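Local coordinates for protein oxidoreductase (Azotobacter vinelandii, PDB 7D5M) that binds NAD(H) through a Rossmann-fold domain and, as an inositol dehydrogenase homologue, probably catalyses NAD-dependent oxidation of a polyol or sugar-like substrate, at residues Gln10-Ala15 with Arg339-Met344; Thr73-Glu78 with Asp83-Val88. All coordinates share one frame; numbering follows the deposited sequence.

The two contacts lie about 14 Å apart, centre to centre, and share the parallel five-stranded sheet of the NAD-binding domain, in which strands 12-16 and 87-91 are neighbours. Along the chain the order is 10-15, 73-78, 83-88, 339-344, so contact 2 is local, with four residues between its segments, whereas contact 1 brings together segments more than 320 residues apart. Arg13 joins them directly: its NE lies 2.7 Å from Gly84 O and its O lies 2.8 Å from Gln86 N, both probable hydrogen bonds. Contact 2 thus packs a Rossmann-fold helix on its sheet, while contact 1 ties helix 329-349, from the C-terminal alpha/beta part of the chain, to those NAD-binding strands.

Contact 1: residues Gln10-Ala15 with Arg339-Met344; sequences QPIRWA and RFAMAM
Across Ile12-Ala341, the point where the backbones come closest, the CA atoms are 6.6 Å apart; here the start of strand 12-16 meets one face of helix 329-349. No hydrogen bond crosses, and only 123 Å² is buried, so this is a small junction of apolar side chains. Ile12, Ala341 and Met344 carry it, each with its CB directed at the other segment. The ethyl branch of Ile12 does the touching: CG1 lies beside the backbone N and opposite the carbonyl carbon (chi1 -57°), which leaves CG2 anti to the backbone N. CG1 packs against the methyl of Ala341 at 4.1 Å to CB, and CD1 continues along the helix to 4.2 Å from Met344 CB. CD1 also lies 4.1 Å from Ala341 O. Thus one methyl-tipped branch spans residues three apart, Ala341 and Met344, about one helical turn. Met344 offers the base of its side chain to Ile12 and runs on extended, its thioether chain crossing Ile12 obliquely. Beyond the two segments, Phe39 of strand 39-45 touches all three residues, and Met344 also packs on His110 and Val112 of strand 110-113; helix 329-349 therefore lies against several strands of the parallel sheet.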
loop_
_atom_site.group_PDB
_atom_site.type_symbol
_atom_site.label_atom_id
_atom_site.label_comp_id
_atom_site.label_asym_id
_atom_site.label_seq_id
_atom_site.Cartn_x
_atom_site.Cartn_y
_atom_site.Cartn_z
ATOM N N GLN A 10 39.970 -10.790 17.490
ATOM C CA GLN A 10 40.106 -9.360 17.862
ATOM C C GLN A 10 39.568 -8.493 16.733
ATOM O O GLN A 10 39.683 -8.860 15.566
ATOM C CB GLN A 10 41.565 -8.967 18.092
ATOM C CG GLN A 10 42.240 -9.745 19.212
ATOM C CD GLN A 10 41.725 -9.405 20.588
ATOM O OE1 GLN A 10 41.147 -8.347 20.832
ATOM N NE2 GLN A 10 41.936 -10.324 21.517
ATOM N N PRO A 11 39.021 -7.303 17.048
ATOM C CA PRO A 11 38.583 -6.375 16.009
ATOM C C PRO A 11 39.755 -5.987 15.104
ATOM O O PRO A 11 40.871 -5.790 15.605
ATOM C CB PRO A 11 38.056 -5.165 16.795
ATOM C CG PRO A 11 37.691 -5.750 18.139
ATOM C CD PRO A 11 38.781 -6.765 18.395
ATOM N N ILE A 12 39.489 -5.908 13.804
ATOM C CA ILE A 12 40.477 -5.432 12.793
ATOM C C ILE A 12 40.869 -3.998 13.177
ATOM O O ILE A 12 39.971 -3.148 13.366
ATOM C CB ILE A 12 39.901 -5.495 11.364
ATOM C CG1 ILE A 12 39.411 -6.891 10.948
ATOM C CG2 ILE A 12 40.902 -4.930 10.363
ATOM C CD1 ILE A 12 40.467 -7.955 10.881
ATOM N N ARG A 13 42.162 -3.709 13.273
ATOM C CA ARG A 13 42.642 -2.332 13.539
ATOM C C ARG A 13 42.388 -1.502 12.275
ATOM O O ARG A 13 42.840 -1.913 11.183
ATOM C CB ARG A 13 44.106 -2.361 13.987
ATOM C CG ARG A 13 44.318 -3.111 15.296
ATOM C CD ARG A 13 45.750 -3.026 15.793
ATOM N NE ARG A 13 46.740 -3.465 14.820
ATOM C CZ ARG A 13 47.200 -4.710 14.672
ATOM N NH1 ARG A 13 46.752 -5.700 15.425
ATOM N NH2 ARG A 13 48.103 -4.966 13.747
ATOM N N TRP A 14 41.664 -0.396 12.412
ATOM C CA TRP A 14 40.956 0.245 11.276
ATOM C C TRP A 14 41.118 1.766 11.269
ATOM O O TRP A 14 41.157 2.405 12.337
ATOM C CB TRP A 14 39.492 -0.198 11.330
ATOM C CG TRP A 14 38.595 0.288 10.236
ATOM C CD1 TRP A 14 38.676 0.028 8.896
ATOM C CD2 TRP A 14 37.386 1.041 10.431
ATOM N NE1 TRP A 14 37.617 0.610 8.243
ATOM C CE2 TRP A 14 36.807 1.232 9.163
ATOM C CE3 TRP A 14 36.760 1.594 11.554
ATOM C CZ2 TRP A 14 35.628 1.964 8.996
ATOM C CZ3 TRP A 14 35.593 2.307 11.388
ATOM C CH2 TRP A 14 35.035 2.480 10.126
ATOM N N ALA A 15 41.157 2.324 10.060
ATOM C CA ALA A 15 41.161 3.769 9.783
ATOM C C ALA A 15 40.108 4.087 8.724
ATOM O O ALA A 15 39.721 3.198 7.924
ATOM C CB ALA A 15 42.523 4.200 9.314
ATOM N N ARG A 339 31.248 -9.429 7.386
ATOM C CA ARG A 339 31.796 -10.352 6.357
ATOM C C ARG A 339 33.156 -9.825 5.896
ATOM O O ARG A 339 34.094 -10.641 5.704
ATOM C CB ARG A 339 30.819 -10.523 5.198
ATOM C CG ARG A 339 29.580 -11.325 5.564
ATOM C CD ARG A 339 28.668 -11.397 4.357
ATOM N NE ARG A 339 27.591 -12.367 4.483
ATOM C CZ ARG A 339 26.506 -12.210 5.221
ATOM N NH1 ARG A 339 26.360 -11.119 5.958
ATOM N NH2 ARG A 339 25.576 -13.153 5.235
ATOM N N PHE A 340 33.274 -8.513 5.690
ATOM C CA PHE A 340 34.577 -7.884 5.357
ATOM C C PHE A 340 35.609 -8.276 6.424
ATOM O O PHE A 340 36.716 -8.717 6.046
ATOM C CB PHE A 340 34.489 -6.363 5.234
ATOM C CG PHE A 340 33.602 -5.834 4.135
ATOM C CD1 PHE A 340 33.366 -6.563 2.984
ATOM C CD2 PHE A 340 33.028 -4.580 4.246
ATOM C CE1 PHE A 340 32.557 -6.065 1.975
ATOM C CE2 PHE A 340 32.224 -4.078 3.232
ATOM C CZ PHE A 340 31.995 -4.821 2.094
ATOM N N ALA A 341 35.278 -8.121 7.708
ATOM C CA ALA A 341 36.187 -8.427 8.837
ATOM C C ALA A 341 36.549 -9.920 8.808
ATOM O O ALA A 341 37.735 -10.256 8.941
ATOM C CB ALA A 341 35.555 -8.024 10.150
ATOM N N MET A 342 35.573 -10.806 8.642
ATOM C CA MET A 342 35.864 -12.268 8.599
ATOM C C MET A 342 36.807 -12.585 7.429
ATOM O O MET A 342 37.714 -13.421 7.612
ATOM C CB MET A 342 34.581 -13.088 8.467
ATOM C CG MET A 342 33.750 -13.049 9.728
ATOM S SD MET A 342 32.230 -14.007 9.581
ATOM C CE MET A 342 32.854 -15.671 9.808
ATOM N N ALA A 343 36.612 -11.956 6.265
ATOM C CA ALA A 343 37.416 -12.214 5.048
ATOM C C ALA A 343 38.853 -11.736 5.281
ATOM O O ALA A 343 39.807 -12.457 4.908
ATOM C CB ALA A 343 36.788 -11.534 3.851
ATOM N N MET A 344 39.012 -10.557 5.878
ATOM C CA MET A 344 40.337 -9.959 6.159
ATOM C C MET A 344 41.082 -10.861 7.149
ATOM O O MET A 344 42.261 -11.211 6.886
ATOM C CB MET A 344 40.180 -8.554 6.735
ATOM C CG MET A 344 39.632 -7.582 5.716
ATOM S SD MET A 344 39.262 -5.992 6.463
ATOM C CE MET A 344 38.470 -5.173 5.077
#

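Contact 2: residues Thr73-Glu78 with Asp83-Val88; sequences TLFEQE and DGIQAV
Ile85 fits tightly against the last turn of helix 71-78, with CG1 3.8 Å from Glu78 CB and the two side chains crossing at about a right angle. The Glu78 chain bends at chi2 (-71°), which brings OE1 to the backbone; it accepts the Ile85 N-H through its anti lone pair (OE1 to N 3.0 Å). The 139° angle at hydrogen shows a bent bond. The buried carboxylate is gripped by several groups: OE1 also forms a salt bridge with Arg66, and OE2 is hydrogen-bonded to Tyr68 OH. With an alanine here, the Ile85 N-H, Arg66 and Tyr68 OH would probably all be left without this partner. Gly84 CA makes a CA-H...O contact with Glu78 O at 3.4 Å. Deeper in, spacing is slightly wider: Ile85 CD1 lies 4.1 Å from Leu74 CG and meets the Phe75 ring at its edge, while Val88 CG1 stands 4.0 Å from Phe75 CE1. The partly exposed side is looser; Asp83 adds almost no buried area, and its carboxylate turns to Arg81. Helix 71-78 lies in the link between parallel strands 39-45 and 87-91, which flank strand 12-16: a beta-alpha-beta crossover of the Rossmann fold, with the side chain of Leu74 about 9 Å from the bound NAD.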
loop_
_atom_site.group_PDB
_atom_site.type_symbol
_atom_site.label_atom_id
_atom_site.label_comp_id
_atom_site.label_asym_id
_atom_site.label_seq_id
_atom_site.Cartn_x
_atom_site.Cartn_y
_atom_site.Cartn_z
ATOM N N THR A 73 50.462 9.839 4.767
ATOM C CA THR A 73 51.022 9.946 6.137
ATOM C C THR A 73 50.373 8.885 7.024
ATOM O O THR A 73 51.090 8.212 7.780
ATOM C CB THR A 73 50.824 11.342 6.728
ATOM O OG1 THR A 73 51.387 12.235 5.765
ATOM C CG2 THR A 73 51.468 11.471 8.091
ATOM N N LEU A 74 49.049 8.743 6.935
ATOM C CA LEU A 74 48.328 7.690 7.686
ATOM C C LEU A 74 49.029 6.344 7.465
ATOM O O LEU A 74 49.395 5.707 8.466
ATOM C CB LEU A 74 46.875 7.648 7.217
ATOM C CG LEU A 74 46.083 6.412 7.629
ATOM C CD1 LEU A 74 45.790 6.411 9.120
ATOM C CD2 LEU A 74 44.794 6.343 6.827
ATOM N N PHE A 75 49.222 5.927 6.210
ATOM C CA PHE A 75 49.769 4.584 5.882
ATOM C C PHE A 75 51.226 4.509 6.357
ATOM O O PHE A 75 51.573 3.503 6.991
ATOM C CB PHE A 75 49.622 4.251 4.396
ATOM C CG PHE A 75 48.205 4.299 3.879
ATOM C CD1 PHE A 75 47.125 4.167 4.741
ATOM C CD2 PHE A 75 47.949 4.471 2.529
ATOM C CE1 PHE A 75 45.825 4.222 4.261
ATOM C CE2 PHE A 75 46.647 4.524 2.052
ATOM C CZ PHE A 75 45.588 4.408 2.919
ATOM N N GLU A 76 52.031 5.545 6.106
ATOM C CA GLU A 76 53.485 5.531 6.438
ATOM C C GLU A 76 53.668 5.494 7.961
ATOM O O GLU A 76 54.469 4.660 8.426
ATOM C CB GLU A 76 54.215 6.730 5.819
ATOM C CG GLU A 76 55.673 6.841 6.255
ATOM C CD GLU A 76 56.462 7.998 5.655
ATOM O OE1 GLU A 76 55.834 9.019 5.273
ATOM O OE2 GLU A 76 57.714 7.875 5.568
ATOM N N GLN A 77 52.963 6.354 8.704
ATOM C CA GLN A 77 53.110 6.479 10.181
ATOM C C GLN A 77 52.558 5.222 10.854
ATOM O O GLN A 77 53.193 4.725 11.805
ATOM C CB GLN A 77 52.423 7.741 10.704
ATOM C CG GLN A 77 53.144 9.031 10.333
ATOM C CD GLN A 77 54.570 9.032 10.827
ATOM O OE1 GLN A 77 54.842 8.779 12.001
ATOM N NE2 GLN A 77 55.494 9.296 9.921
ATOM N N GLU A 78 51.415 4.710 10.384
ATOM C CA GLU A 78 50.786 3.521 11.012
ATOM C C GLU A 78 51.694 2.297 10.826
ATOM O O GLU A 78 51.760 1.479 11.748
ATOM C CB GLU A 78 49.364 3.330 10.472
ATOM C CG GLU A 78 48.392 4.338 11.066
ATOM C CD GLU A 78 48.066 4.096 12.531
ATOM O OE1 GLU A 78 47.693 2.935 12.865
ATOM O OE2 GLU A 78 48.191 5.060 13.335
ATOM N N ASP A 83 50.844 -1.781 16.679
ATOM C CA ASP A 83 49.362 -1.674 16.767
ATOM C C ASP A 83 48.820 -0.838 15.593
ATOM O O ASP A 83 47.695 -0.318 15.703
ATOM C CB ASP A 83 48.960 -1.084 18.120
ATOM C CG ASP A 83 49.385 0.362 18.339
ATOM O OD1 ASP A 83 50.364 0.805 17.695
ATOM O OD2 ASP A 83 48.742 1.033 19.156
ATOM N N GLY A 84 49.576 -0.726 14.503
ATOM C CA GLY A 84 49.164 0.015 13.294
ATOM C C GLY A 84 47.934 -0.596 12.645
ATOM O O GLY A 84 47.665 -1.789 12.854
ATOM N N ILE A 85 47.213 0.193 11.849
ATOM C CA ILE A 85 45.991 -0.280 11.145
ATOM C C ILE A 85 46.324 -1.483 10.264
ATOM O O ILE A 85 47.461 -1.605 9.770
ATOM C CB ILE A 85 45.332 0.854 10.340
ATOM C CG1 ILE A 85 46.282 1.451 9.295
ATOM C CG2 ILE A 85 44.777 1.895 11.299
ATOM C CD1 ILE A 85 45.614 2.396 8.304
ATOM N N GLN A 86 45.326 -2.331 10.060
ATOM C CA GLN A 86 45.381 -3.504 9.164
ATOM C C GLN A 86 44.469 -3.267 7.966
ATOM O O GLN A 86 44.623 -3.989 6.966
ATOM C CB GLN A 86 44.927 -4.737 9.932
ATOM C CG GLN A 86 45.839 -5.054 11.105
ATOM C CD GLN A 86 45.191 -6.056 12.021
ATOM O OE1 GLN A 86 44.172 -5.776 12.647
ATOM N NE2 GLN A 86 45.781 -7.239 12.085
ATOM N N ALA A 87 43.518 -2.333 8.102
ATOM C CA ALA A 87 42.502 -2.068 7.070
ATOM C C ALA A 87 42.070 -0.603 7.109
ATOM O O ALA A 87 42.221 0.075 8.150
ATOM C CB ALA A 87 41.344 -3.017 7.247
ATOM N N VAL A 88 41.575 -0.124 5.972
ATOM C CA VAL A 88 41.158 1.289 5.804
ATOM C C VAL A 88 39.887 1.319 4.954
ATOM O O VAL A 88 39.824 0.600 3.942
ATOM C CB VAL A 88 42.299 2.145 5.219
ATOM C CG1 VAL A 88 42.773 1.640 3.867
ATOM C CG2 VAL A 88 41.917 3.613 5.156
#